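Local coordinates for protein tryptophan-C2-methyltransferase containing B12-binding domain (Kitasatospora setae, PDB 6WTF) that probably methylates C2 of tryptophan as a cobalamin-dependent member of the radical SAM family, using a [4Fe-4S] cluster, S-adenosylmethionine and a bound B12, at residues R69-V74 with R412-T417; Y75-R80 with C475-G480; R230-V235 with S343-T348. All blocks are in the same frame, centred on the assembly; numbering follows the deposited sequence.

Contact 1 of 3, residues R69-V74 with R412-T417; sequences RNTDTV and RLFPYT. With SA8 (S-5'-azamethionine-5'-deoxyadenosine), chain E.
Asp72 and Arg412 form a salt bridge around a buried carboxylate that has two donors on each oxygen, Arg412 supplying one to each. It joins two domains: 69-74 belongs to the loop after strand 63-67 of the B12-binding domain, and 412-417 leaves the end of strand 404-412 in the radical SAM core. Arg412 grips side-on, NE giving 2.7 Å to Asp72 OD2 and NH2 giving 2.8 Å to Asp72 OD1, the latter nearly straight at 171°. The two planes are turned 54° apart. NE arrives on the syn side of OD2 but tilted from the carboxylate plane, whereas NH2 comes down on OD1 from above it. Val74 N reaches OD2 from the face opposite to NE, closing an Asx turn, and Thr71 OG1 bonds OD1 on the anti side. Four donors thus fix the rotation of the carboxylate, and the arginine's charge and the two further donors would probably favour the ionised form. Arg412 CG, anti to its carbonyl carbon, lies alongside Val74, 4.0 Å from Val74 CA; bends at chi2 and chi3 then turn the guanidinium toward Asp72, and NH1 goes on to the carbonyl of Val474. Phe414 sets CE1 over one face of the guanidinium, toward its rim, and its own rim carries Thr71 OG1 and Asp72 OD1 near the ring plane. The threonine hydroxyl also binds cobalamin, as do Asn70 ND2 and Thr73 O, so this loop binds B12 while it docks on the core. The same junction holds the adenine of the SAM analogue S-5'-azamethionine-5'-deoxyadenosine: Arg412 N donates to its N1, and its N6 donates to Arg412 O at 3.0 Å. Val74 CG1 packs against the purine, 3.5 Å from the analogue's C6.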
loop_
_atom_site.group_PDB
_atom_site.type_symbol
_atom_site.label_atom_id
_atom_site.label_comp_id
_atom_site.label_asym_id
_atom_site.label_seq_id
_atom_site.Cartn_x
_atom_site.Cartn_y
_atom_site.Cartn_z
ATOM N N ARG A 69 7.330 0.105 4.282
ATOM C CA ARG A 69 5.994 0.142 3.699
ATOM C C ARG A 69 6.056 0.342 2.191
ATOM O O ARG A 69 5.394 -0.374 1.427
ATOM C CB ARG A 69 5.174 1.264 4.342
ATOM C CG ARG A 69 3.684 1.229 4.005
ATOM C CD ARG A 69 3.008 2.582 4.276
ATOM N NE ARG A 69 1.548 2.485 4.249
ATOM C CZ ARG A 69 0.788 2.616 3.163
ATOM N NH1 ARG A 69 -0.530 2.501 3.265
ATOM N NH2 ARG A 69 1.331 2.853 1.978
ATOM N N ASN A 70 6.823 1.333 1.747
ATOM C CA ASN A 70 6.845 1.757 0.358
ATOM C C ASN A 70 8.259 1.631 -0.184
ATOM O O ASN A 70 9.205 2.141 0.427
ATOM C CB ASN A 70 6.361 3.207 0.220
ATOM C CG ASN A 70 5.133 3.503 1.072
ATOM O OD1 ASN A 70 4.215 2.682 1.181
ATOM N ND2 ASN A 70 5.115 4.685 1.682
ATOM N N THR A 71 8.403 0.952 -1.326
ATOM C CA THR A 71 9.673 0.985 -2.044
ATOM C C THR A 71 9.858 2.321 -2.743
ATOM O O THR A 71 10.968 2.861 -2.785
ATOM C CB THR A 71 9.740 -0.150 -3.062
ATOM O OG1 THR A 71 8.601 -0.088 -3.933
ATOM C CG2 THR A 71 9.763 -1.490 -2.352
ATOM N N ASP A 72 8.776 2.870 -3.283
ATOM C CA ASP A 72 8.778 4.167 -3.941
ATOM C C ASP A 72 7.336 4.665 -3.954
ATOM O O ASP A 72 6.438 4.027 -3.399
ATOM C CB ASP A 72 9.380 4.080 -5.348
ATOM C CG ASP A 72 8.626 3.125 -6.253
ATOM O OD1 ASP A 72 8.582 1.912 -5.948
ATOM O OD2 ASP A 72 8.062 3.597 -7.266
ATOM N N THR A 73 7.115 5.821 -4.583
ATOM C CA THR A 73 5.756 6.349 -4.660
ATOM C C THR A 73 4.865 5.564 -5.610
ATOM O O THR A 73 3.641 5.727 -5.549
ATOM C CB THR A 73 5.768 7.815 -5.094
ATOM O OG1 THR A 73 6.519 7.955 -6.307
ATOM C CG2 THR A 73 6.381 8.685 -4.014
ATOM N N VAL A 74 5.443 4.719 -6.466
ATOM C CA VAL A 74 4.713 3.959 -7.479
ATOM C C VAL A 74 3.899 4.920 -8.338
ATOM O O VAL A 74 2.702 4.724 -8.570
ATOM C CB VAL A 74 3.846 2.860 -6.835
ATOM C CG1 VAL A 74 3.292 1.897 -7.894
ATOM C CG2 VAL A 74 4.679 2.088 -5.828
ATOM N N ARG A 412 4.339 1.203 -13.147
ATOM C CA ARG A 412 5.596 0.816 -12.523
ATOM C C ARG A 412 5.715 -0.704 -12.512
ATOM O O ARG A 412 4.786 -1.404 -12.098
ATOM C CB ARG A 412 5.682 1.373 -11.102
ATOM C CG ARG A 412 6.141 2.819 -11.044
ATOM C CD ARG A 412 7.651 2.882 -10.930
ATOM N NE ARG A 412 8.111 2.294 -9.678
ATOM C CZ ARG A 412 8.893 1.223 -9.597
ATOM N NH1 ARG A 412 9.316 0.614 -10.703
ATOM N NH2 ARG A 412 9.255 0.761 -8.411
ATOM N N LEU A 413 6.855 -1.214 -12.967
ATOM C CA LEU A 413 7.066 -2.652 -13.068
ATOM C C LEU A 413 7.715 -3.194 -11.802
ATOM O O LEU A 413 8.549 -2.528 -11.185
ATOM C CB LEU A 413 7.932 -2.985 -14.279
ATOM C CG LEU A 413 7.292 -2.690 -15.636
ATOM C CD1 LEU A 413 8.236 -3.104 -16.740
ATOM C CD2 LEU A 413 5.952 -3.395 -15.767
ATOM N N PHE A 414 7.307 -4.400 -11.414
ATOM C CA PHE A 414 7.792 -5.080 -10.222
ATOM C C PHE A 414 8.009 -6.549 -10.548
ATOM O O PHE A 414 7.310 -7.105 -11.404
ATOM C CB PHE A 414 6.802 -4.940 -9.053
ATOM C CG PHE A 414 6.818 -3.583 -8.416
ATOM C CD1 PHE A 414 5.952 -2.588 -8.847
ATOM C CD2 PHE A 414 7.698 -3.300 -7.391
ATOM C CE1 PHE A 414 5.968 -1.329 -8.259
ATOM C CE2 PHE A 414 7.721 -2.051 -6.797
ATOM C CZ PHE A 414 6.860 -1.062 -7.233
ATOM N N PRO A 415 8.954 -7.208 -9.869
ATOM C CA PRO A 415 9.341 -8.566 -10.285
ATOM C C PRO A 415 8.221 -9.587 -10.213
ATOM O O PRO A 415 8.203 -10.525 -11.020
ATOM C CB PRO A 415 10.485 -8.917 -9.321
ATOM C CG PRO A 415 10.317 -8.011 -8.169
ATOM C CD PRO A 415 9.762 -6.737 -8.730
ATOM N N TYR A 416 7.282 -9.446 -9.282
ATOM C CA TYR A 416 6.229 -10.442 -9.124
ATOM C C TYR A 416 4.846 -9.891 -9.464
ATOM O O TYR A 416 3.848 -10.269 -8.847
ATOM C CB TYR A 416 6.268 -11.028 -7.715
ATOM C CG TYR A 416 7.636 -11.546 -7.367
ATOM C CD1 TYR A 416 8.181 -12.628 -8.054
ATOM C CD2 TYR A 416 8.394 -10.952 -6.368
ATOM C CE1 TYR A 416 9.439 -13.108 -7.753
ATOM C CE2 TYR A 416 9.656 -11.426 -6.057
ATOM C CZ TYR A 416 10.173 -12.505 -6.754
ATOM O OH TYR A 416 11.424 -12.983 -6.452
ATOM N N THR A 417 4.777 -8.988 -10.438
ATOM C CA THR A 417 3.509 -8.724 -11.099
ATOM C C THR A 417 3.500 -9.389 -12.472
ATOM O O THR A 417 4.547 -9.507 -13.115
ATOM C CB THR A 417 3.270 -7.218 -11.259
ATOM O OG1 THR A 417 4.159 -6.687 -12.248
ATOM C CG2 THR A 417 3.511 -6.492 -9.933
HETATM N N SA8 E . -5.560 -2.586 -3.039
HETATM C CA SA8 E . -5.350 -1.757 -4.239
HETATM C C SA8 E . -4.167 -0.819 -4.030
HETATM O O SA8 E . -3.506 -0.605 -5.124
HETATM O OXT SA8 E . -3.883 -0.332 -2.946
HETATM C CB SA8 E . -6.627 -0.940 -4.619
HETATM C CG SA8 E . -6.691 -0.633 -6.109
HETATM N ND SA8 E . -5.788 0.440 -6.530
HETATM C CE SA8 E . -6.107 1.690 -5.830
HETATM C "C5'" SA8 E . -5.744 0.571 -7.983
HETATM C "C4'" SA8 E . -4.868 1.718 -8.454
HETATM O "O4'" SA8 E . -3.547 1.590 -7.887
HETATM C "C3'" SA8 E . -4.621 1.704 -9.955
HETATM O "O3'" SA8 E . -5.705 2.294 -10.662
HETATM C "C2'" SA8 E . -3.339 2.535 -10.068
HETATM O "O2'" SA8 E . -3.627 3.928 -10.093
HETATM C "C1'" SA8 E . -2.597 2.164 -8.771
HETATM N N9 SA8 E . -1.500 1.218 -8.953
HETATM C C8 SA8 E . -1.378 -0.031 -8.401
HETATM N N7 SA8 E . -0.290 -0.670 -8.761
HETATM C C5 SA8 E . 0.351 0.222 -9.609
HETATM C C6 SA8 E . 1.564 0.152 -10.324
HETATM N N6 SA8 E . 2.361 -0.924 -10.339
HETATM N N1 SA8 E . 1.927 1.233 -11.049
HETATM C C2 SA8 E . 1.120 2.298 -11.066
HETATM N N3 SA8 E . -0.050 2.471 -10.448
HETATM C C4 SA8 E . -0.382 1.392 -9.730
#

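Contact 2 of 3, residues Y75-R80 with C475-G480; sequences YAFEQR and CYFSPG
Apolar packing carries most of this contact, which sets the turn 75-80 of the B12-binding domain against strand 475-476, which lies between strands 404-412 and 436-437, and the residues after it. Ala76 CB touches two residues of that segment: Phe477 CZ approaches to 3.5 Å and Cys475 SG to 3.9 Å. The sulfur is brought here with SG anti to its own carbonyl carbon (chi1 -61°), and it also lies 3.8 Å from Ala76 CA. Aromatic contact comes next. Phe477 CE2 sits over one face of the Phe77 ring, 3.8 Å from Phe77 CE1, with the ring planes inclined at 42° and the centroids 5.4 Å apart. Beyond the pair, Phe477 stacks on Trp495 and Phe77 meets His496, so the two phenylalanines form the middle of a longer aromatic cluster. One polar group, the Gln79 amide, comes up to the sulfur. The extended Gln79 side chain lies alongside Cys475 and brings NE2 to 3.3 Å from SG. That same NE2 bonds back to Ala76 O at 3.0 Å, in the plane of that carbonyl, and to Gln437 OE1, while OE1 accepts from Asn439 N. Backbone bonds shape the turn itself, since Tyr75 O receives both Glu78 N and Gln79 N. An alanine in place of Gln79 would remove the whole amide, and would probably leave Ala76 O, Gln437 OE1 and Asn439 N without these mates and open a gap beside the sulfur. The chemistry implies a division of labour: apolar and aromatic surfaces hold the two segments together, while the one amide, its oxygen and nitrogen both bonded, closes the turn on itself and links it to the neighbouring strand 436-437 and the loop beyond.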
loop_
_atom_site.group_PDB
_atom_site.type_symbol
_atom_site.label_atom_id
_atom_site.label_comp_id
_atom_site.label_asym_id
_atom_site.label_seq_id
_atom_site.Cartn_x
_atom_site.Cartn_y
_atom_site.Cartn_z
ATOM N N TYR A 75 4.554 5.975 -8.811
ATOM C CA TYR A 75 3.960 6.942 -9.727
ATOM C C TYR A 75 4.906 7.075 -10.915
ATOM O O TYR A 75 5.999 7.636 -10.783
ATOM C CB TYR A 75 3.723 8.289 -9.040
ATOM C CG TYR A 75 2.695 9.146 -9.745
ATOM C CD1 TYR A 75 1.356 8.782 -9.765
ATOM C CD2 TYR A 75 3.066 10.314 -10.398
ATOM C CE1 TYR A 75 0.411 9.556 -10.419
ATOM C CE2 TYR A 75 2.133 11.098 -11.045
ATOM C CZ TYR A 75 0.805 10.715 -11.055
ATOM O OH TYR A 75 -0.130 11.495 -11.698
ATOM N N ALA A 76 4.476 6.563 -12.072
ATOM C CA ALA A 76 5.388 6.348 -13.193
ATOM C C ALA A 76 6.108 7.628 -13.610
ATOM O O ALA A 76 7.274 7.583 -14.012
ATOM C CB ALA A 76 4.624 5.755 -14.377
ATOM N N PHE A 77 5.431 8.776 -13.545
ATOM C CA PHE A 77 6.067 10.018 -13.967
ATOM C C PHE A 77 7.036 10.574 -12.935
ATOM O O PHE A 77 7.839 11.451 -13.274
ATOM C CB PHE A 77 5.021 11.086 -14.295
ATOM C CG PHE A 77 4.389 10.908 -15.643
ATOM C CD1 PHE A 77 5.177 10.834 -16.782
ATOM C CD2 PHE A 77 3.019 10.827 -15.773
ATOM C CE1 PHE A 77 4.607 10.670 -18.026
ATOM C CE2 PHE A 77 2.441 10.665 -17.013
ATOM C CZ PHE A 77 3.235 10.587 -18.141
ATOM N N GLU A 78 6.984 10.100 -11.692
ATOM C CA GLU A 78 7.814 10.670 -10.638
ATOM C C GLU A 78 9.058 9.837 -10.361
ATOM O O GLU A 78 10.165 10.380 -10.341
ATOM C CB GLU A 78 6.989 10.845 -9.353
ATOM C CG GLU A 78 7.759 11.424 -8.167
ATOM C CD GLU A 78 6.920 11.468 -6.898
ATOM O OE1 GLU A 78 6.126 10.530 -6.672
ATOM O OE2 GLU A 78 7.037 12.450 -6.133
ATOM N N GLN A 79 8.898 8.526 -10.191
ATOM C CA GLN A 79 10.002 7.603 -9.935
ATOM C C GLN A 79 10.871 8.109 -8.785
ATOM O O GLN A 79 12.071 8.355 -8.917
ATOM C CB GLN A 79 10.819 7.354 -11.207
ATOM C CG GLN A 79 10.017 6.624 -12.265
ATOM C CD GLN A 79 10.728 6.508 -13.596
ATOM O OE1 GLN A 79 11.954 6.431 -13.659
ATOM N NE2 GLN A 79 9.952 6.489 -14.676
ATOM N N ARG A 80 10.217 8.268 -7.636
ATOM C CA ARG A 80 10.865 8.731 -6.423
ATOM C C ARG A 80 11.056 7.538 -5.501
ATOM O O ARG A 80 10.070 7.056 -4.925
ATOM C CB ARG A 80 10.023 9.811 -5.744
ATOM C CG ARG A 80 10.450 10.181 -4.334
ATOM C CD ARG A 80 9.688 11.412 -3.836
ATOM N NE ARG A 80 10.121 11.820 -2.499
ATOM C CZ ARG A 80 9.316 12.001 -1.454
ATOM N NH1 ARG A 80 8.000 11.851 -1.568
ATOM N NH2 ARG A 80 9.835 12.365 -0.293
ATOM N N CYS A 475 9.571 1.413 -15.717
ATOM C CA CYS A 475 8.162 1.619 -16.009
ATOM C C CYS A 475 7.806 1.077 -17.389
ATOM O O CYS A 475 8.671 0.826 -18.235
ATOM C CB CYS A 475 7.789 3.105 -15.923
ATOM S SG CYS A 475 8.066 3.827 -14.291
ATOM N N TYR A 476 6.507 0.892 -17.607
ATOM C CA TYR A 476 5.968 0.584 -18.923
ATOM C C TYR A 476 4.993 1.680 -19.327
ATOM O O TYR A 476 4.138 2.084 -18.529
ATOM C CB TYR A 476 5.282 -0.785 -18.950
ATOM C CG TYR A 476 4.663 -1.124 -20.291
ATOM C CD1 TYR A 476 5.409 -1.728 -21.295
ATOM C CD2 TYR A 476 3.326 -0.840 -20.550
ATOM C CE1 TYR A 476 4.841 -2.040 -22.521
ATOM C CE2 TYR A 476 2.749 -1.143 -21.770
ATOM C CZ TYR A 476 3.509 -1.744 -22.752
ATOM O OH TYR A 476 2.932 -2.041 -23.964
ATOM N N PHE A 477 5.157 2.182 -20.550
ATOM C CA PHE A 477 4.217 3.086 -21.195
ATOM C C PHE A 477 3.886 2.515 -22.562
ATOM O O PHE A 477 4.794 2.183 -23.331
ATOM C CB PHE A 477 4.802 4.490 -21.356
ATOM C CG PHE A 477 4.982 5.239 -20.068
ATOM C CD1 PHE A 477 6.118 5.050 -19.291
ATOM C CD2 PHE A 477 4.039 6.170 -19.655
ATOM C CE1 PHE A 477 6.294 5.753 -18.115
ATOM C CE2 PHE A 477 4.211 6.880 -18.487
ATOM C CZ PHE A 477 5.339 6.672 -17.712
ATOM N N SER A 478 2.604 2.396 -22.864
ATOM C CA SER A 478 2.194 1.855 -24.149
ATOM C C SER A 478 2.802 2.657 -25.293
ATOM O O SER A 478 2.594 3.877 -25.362
ATOM C CB SER A 478 0.678 1.863 -24.276
ATOM O OG SER A 478 0.316 1.713 -25.635
ATOM N N PRO A 479 3.556 2.028 -26.199
ATOM C CA PRO A 479 4.056 2.761 -27.372
ATOM C C PRO A 479 2.946 3.387 -28.211
ATOM O O PRO A 479 3.207 4.352 -28.940
ATOM C CB PRO A 479 4.822 1.684 -28.155
ATOM C CG PRO A 479 5.217 0.675 -27.106
ATOM C CD PRO A 479 4.075 0.652 -26.134
ATOM N N GLY A 480 1.712 2.888 -28.113
ATOM C CA GLY A 480 0.596 3.522 -28.794
ATOM C C GLY A 480 0.316 4.938 -28.334
ATOM O O GLY A 480 -0.416 5.661 -29.021
#

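Contact 3 of 3, residues R230-V235 with S343-T348; sequences RCSHCV and SGWKVT. With SF4 (iron/sulfur cluster), chain C; SA8 (S-5'-azamethionine-5'-deoxyadenosine), chain E.
His233 and Trp345 meet rim to rim, their planes at 89°: His233 ND1 lies at the edge of the indole, 3.0 Å from Trp345 NE1. Cys234 CB covers one face of the imidazole, and C8 of the SAM analogue's adenine lies at its edge, in plane. One face of the indole carries Lys346 CG. The imidazole also nears the cluster, with His233 CE1 3.5 Å from its S2. This is the CxxxCxxC loop of the radical SAM core: Cys231 SG binds an iron, FE1, at 2.4 Å and Cys234 SG binds FE4 at 2.3 Å, with Cys227 the third cysteine and Glu273 also part of the cluster's site. The loop 343-348 backs it by backbone bonds, Arg230 N to Val347 O and Ser232 N to Trp345 O, 3.0 Å, the second with its donor tilted from the carbonyl plane. A water joins Ser232 OG to Gly344 O. Backbone bonds thus hold the cysteine loop in place. Lys346, bent at chi2, chi3 and chi4, lays CE 3.5 Å from Cys231 SG, while its NZ is tied by a salt bridge to Asp335, itself a partner of the analogue; the cysteine sulfur therefore meets the lysine's aliphatic part, not its charge.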
loop_
_atom_site.group_PDB
_atom_site.type_symbol
_atom_site.label_atom_id
_atom_site.label_comp_id
_atom_site.label_asym_id
_atom_site.label_seq_id
_atom_site.Cartn_x
_atom_site.Cartn_y
_atom_site.Cartn_z
ATOM N N ARG A 230 -5.190 -11.838 -9.640
ATOM C CA ARG A 230 -3.855 -11.839 -10.218
ATOM C C ARG A 230 -3.749 -10.722 -11.250
ATOM O O ARG A 230 -3.241 -10.912 -12.354
ATOM C CB ARG A 230 -3.541 -13.207 -10.824
ATOM C CG ARG A 230 -2.061 -13.494 -11.012
ATOM C CD ARG A 230 -1.311 -13.524 -9.678
ATOM N NE ARG A 230 -1.703 -14.649 -8.831
ATOM C CZ ARG A 230 -1.101 -15.836 -8.841
ATOM N NH1 ARG A 230 -0.080 -16.066 -9.661
ATOM N NH2 ARG A 230 -1.517 -16.800 -8.033
ATOM N N CYS A 231 -4.227 -9.529 -10.893
ATOM C CA CYS A 231 -4.197 -8.408 -11.825
ATOM C C CYS A 231 -2.757 -8.086 -12.205
ATOM O O CYS A 231 -1.885 -7.959 -11.340
ATOM C CB CYS A 231 -4.891 -7.192 -11.215
ATOM S SG CYS A 231 -6.627 -7.488 -10.776
ATOM N N SER A 232 -2.518 -7.945 -13.513
ATOM C CA SER A 232 -1.158 -7.928 -14.044
ATOM C C SER A 232 -0.331 -6.749 -13.543
ATOM O O SER A 232 0.897 -6.768 -13.676
ATOM C CB SER A 232 -1.191 -7.939 -15.579
ATOM O OG SER A 232 -1.522 -6.668 -16.111
ATOM N N HIS A 233 -0.962 -5.730 -12.975
ATOM C CA HIS A 233 -0.258 -4.544 -12.513
ATOM C C HIS A 233 0.103 -4.591 -11.031
ATOM O O HIS A 233 0.915 -3.777 -10.582
ATOM C CB HIS A 233 -1.122 -3.300 -12.759
ATOM C CG HIS A 233 -2.309 -3.212 -11.849
ATOM N ND1 HIS A 233 -3.488 -3.888 -12.092
ATOM C CD2 HIS A 233 -2.491 -2.546 -10.683
ATOM C CE1 HIS A 233 -4.348 -3.630 -11.121
ATOM N NE2 HIS A 233 -3.768 -2.819 -10.254
ATOM N N CYS A 234 -0.475 -5.512 -10.268
ATOM C CA CYS A 234 -0.585 -5.374 -8.820
ATOM C C CYS A 234 0.390 -6.295 -8.101
ATOM O O CYS A 234 0.430 -7.498 -8.372
ATOM C CB CYS A 234 -2.010 -5.675 -8.361
ATOM S SG CYS A 234 -2.371 -5.117 -6.694
ATOM N N VAL A 235 1.141 -5.729 -7.149
ATOM C CA VAL A 235 2.093 -6.503 -6.352
ATOM C C VAL A 235 1.446 -7.299 -5.233
ATOM O O VAL A 235 2.096 -8.192 -4.675
ATOM C CB VAL A 235 3.164 -5.602 -5.701
ATOM C CG1 VAL A 235 3.928 -4.816 -6.752
ATOM C CG2 VAL A 235 2.520 -4.650 -4.688
ATOM N N SER A 343 -8.705 -7.298 -20.762
ATOM C CA SER A 343 -8.396 -8.708 -20.946
ATOM C C SER A 343 -6.918 -8.961 -20.683
ATOM O O SER A 343 -6.054 -8.180 -21.095
ATOM C CB SER A 343 -8.770 -9.153 -22.359
ATOM O OG SER A 343 -8.124 -10.371 -22.677
ATOM N N GLY A 344 -6.631 -10.035 -19.950
ATOM C CA GLY A 344 -5.275 -10.327 -19.542
ATOM C C GLY A 344 -4.705 -9.382 -18.507
ATOM O O GLY A 344 -3.558 -9.567 -18.087
ATOM N N TRP A 345 -5.465 -8.371 -18.085
ATOM C CA TRP A 345 -4.989 -7.393 -17.112
ATOM C C TRP A 345 -5.758 -7.510 -15.801
ATOM O O TRP A 345 -5.217 -8.019 -14.820
ATOM C CB TRP A 345 -5.084 -5.992 -17.714
ATOM C CG TRP A 345 -4.937 -4.845 -16.754
ATOM C CD1 TRP A 345 -4.414 -4.870 -15.483
ATOM C CD2 TRP A 345 -5.316 -3.491 -17.002
ATOM N NE1 TRP A 345 -4.457 -3.613 -14.931
ATOM C CE2 TRP A 345 -5.006 -2.749 -15.843
ATOM C CE3 TRP A 345 -5.890 -2.833 -18.094
ATOM C CZ2 TRP A 345 -5.249 -1.387 -15.749
ATOM C CZ3 TRP A 345 -6.131 -1.481 -17.998
ATOM C CH2 TRP A 345 -5.812 -0.770 -16.833
ATOM N N LYS A 346 -7.007 -7.044 -15.743
ATOM C CA LYS A 346 -7.802 -7.163 -14.519
ATOM C C LYS A 346 -8.468 -8.533 -14.539
ATOM O O LYS A 346 -9.605 -8.695 -14.989
ATOM C CB LYS A 346 -8.808 -6.026 -14.414
ATOM C CG LYS A 346 -8.170 -4.649 -14.397
ATOM C CD LYS A 346 -7.352 -4.441 -13.130
ATOM C CE LYS A 346 -8.222 -4.557 -11.882
ATOM N NZ LYS A 346 -9.157 -3.411 -11.754
ATOM N N VAL A 347 -7.739 -9.540 -14.046
ATOM C CA VAL A 347 -8.121 -10.937 -14.211
ATOM C C VAL A 347 -7.960 -11.701 -12.903
ATOM O O VAL A 347 -7.167 -11.340 -12.032
ATOM C CB VAL A 347 -7.293 -11.617 -15.319
ATOM C CG1 VAL A 347 -7.569 -10.964 -16.658
ATOM C CG2 VAL A 347 -5.812 -11.533 -14.993
ATOM N N THR A 348 -8.728 -12.782 -12.783
ATOM C CA THR A 348 -8.565 -13.731 -11.695
ATOM C C THR A 348 -7.339 -14.611 -11.942
ATOM O O THR A 348 -6.612 -14.455 -12.929
ATOM C CB THR A 348 -9.810 -14.600 -11.551
ATOM O OG1 THR A 348 -9.856 -15.536 -12.635
ATOM C CG2 THR A 348 -11.070 -13.743 -11.585
HETATM FE FE1 SF4 C . -6.514 -6.847 -8.476
HETATM FE FE2 SF4 C . -6.264 -7.826 -5.928
HETATM FE FE3 SF4 C . -7.130 -5.265 -6.335
HETATM FE FE4 SF4 C . -4.526 -5.918 -6.830
HETATM S S1 SF4 C . -5.578 -5.965 -4.813
HETATM S S2 SF4 C . -5.909 -4.668 -8.155
HETATM S S3 SF4 C . -4.759 -8.039 -7.620
HETATM S S4 SF4 C . -8.186 -7.183 -6.980
HETATM N N SA8 E . -5.560 -2.586 -3.039
HETATM C CA SA8 E . -5.350 -1.757 -4.239
HETATM C C SA8 E . -4.167 -0.819 -4.030
HETATM O O SA8 E . -3.506 -0.605 -5.124
HETATM O OXT SA8 E . -3.883 -0.332 -2.946
HETATM C CB SA8 E . -6.627 -0.940 -4.619
HETATM C CG SA8 E . -6.691 -0.633 -6.109
HETATM N ND SA8 E . -5.788 0.440 -6.530
HETATM C CE SA8 E . -6.107 1.690 -5.830
HETATM C "C5'" SA8 E . -5.744 0.571 -7.983
HETATM C "C4'" SA8 E . -4.868 1.718 -8.454
HETATM O "O4'" SA8 E . -3.547 1.590 -7.887
HETATM C "C3'" SA8 E . -4.621 1.704 -9.955
HETATM O "O3'" SA8 E . -5.705 2.294 -10.662
HETATM C "C2'" SA8 E . -3.339 2.535 -10.068
HETATM O "O2'" SA8 E . -3.627 3.928 -10.093
HETATM C "C1'" SA8 E . -2.597 2.164 -8.771
HETATM N N9 SA8 E . -1.500 1.218 -8.953
HETATM C C8 SA8 E . -1.378 -0.031 -8.401
HETATM N N7 SA8 E . -0.290 -0.670 -8.761
HETATM C C5 SA8 E . 0.351 0.222 -9.609
HETATM C C6 SA8 E . 1.564 0.152 -10.324
HETATM N N6 SA8 E . 2.361 -0.924 -10.339
HETATM N N1 SA8 E . 1.927 1.233 -11.049
HETATM C C2 SA8 E . 1.120 2.298 -11.066
HETATM N N3 SA8 E . -0.050 2.471 -10.448
HETATM C C4 SA8 E . -0.382 1.392 -9.730
HETATM O O HOH W 1 -1.499 -7.433 -18.708
#

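How the contacts relate
All three contacts are largely buried, but not equally. In contact 1 every touching residue is buried, whereas contacts 2 and 3 each include partly exposed ones. Centre to centre, contact 1 also lies nearest the middle of the chain, about 10 Å away, against about 18 Å for contact 2 and 17 Å for contact 3. Contacts 1 and 2 use successive parts of one B12-domain loop against the radical SAM core side, and they touch where Thr73 OG1 meets Glu78 OE1 and Arg412 CD packs on Cys475 SG. Contact 3 stays within the core. Chemistry follows place: ionic at the cofactor junction, apolar and aromatic further out, metal and backbone bonds at the cluster. Contacts 1 and 3 share the SAM analogue.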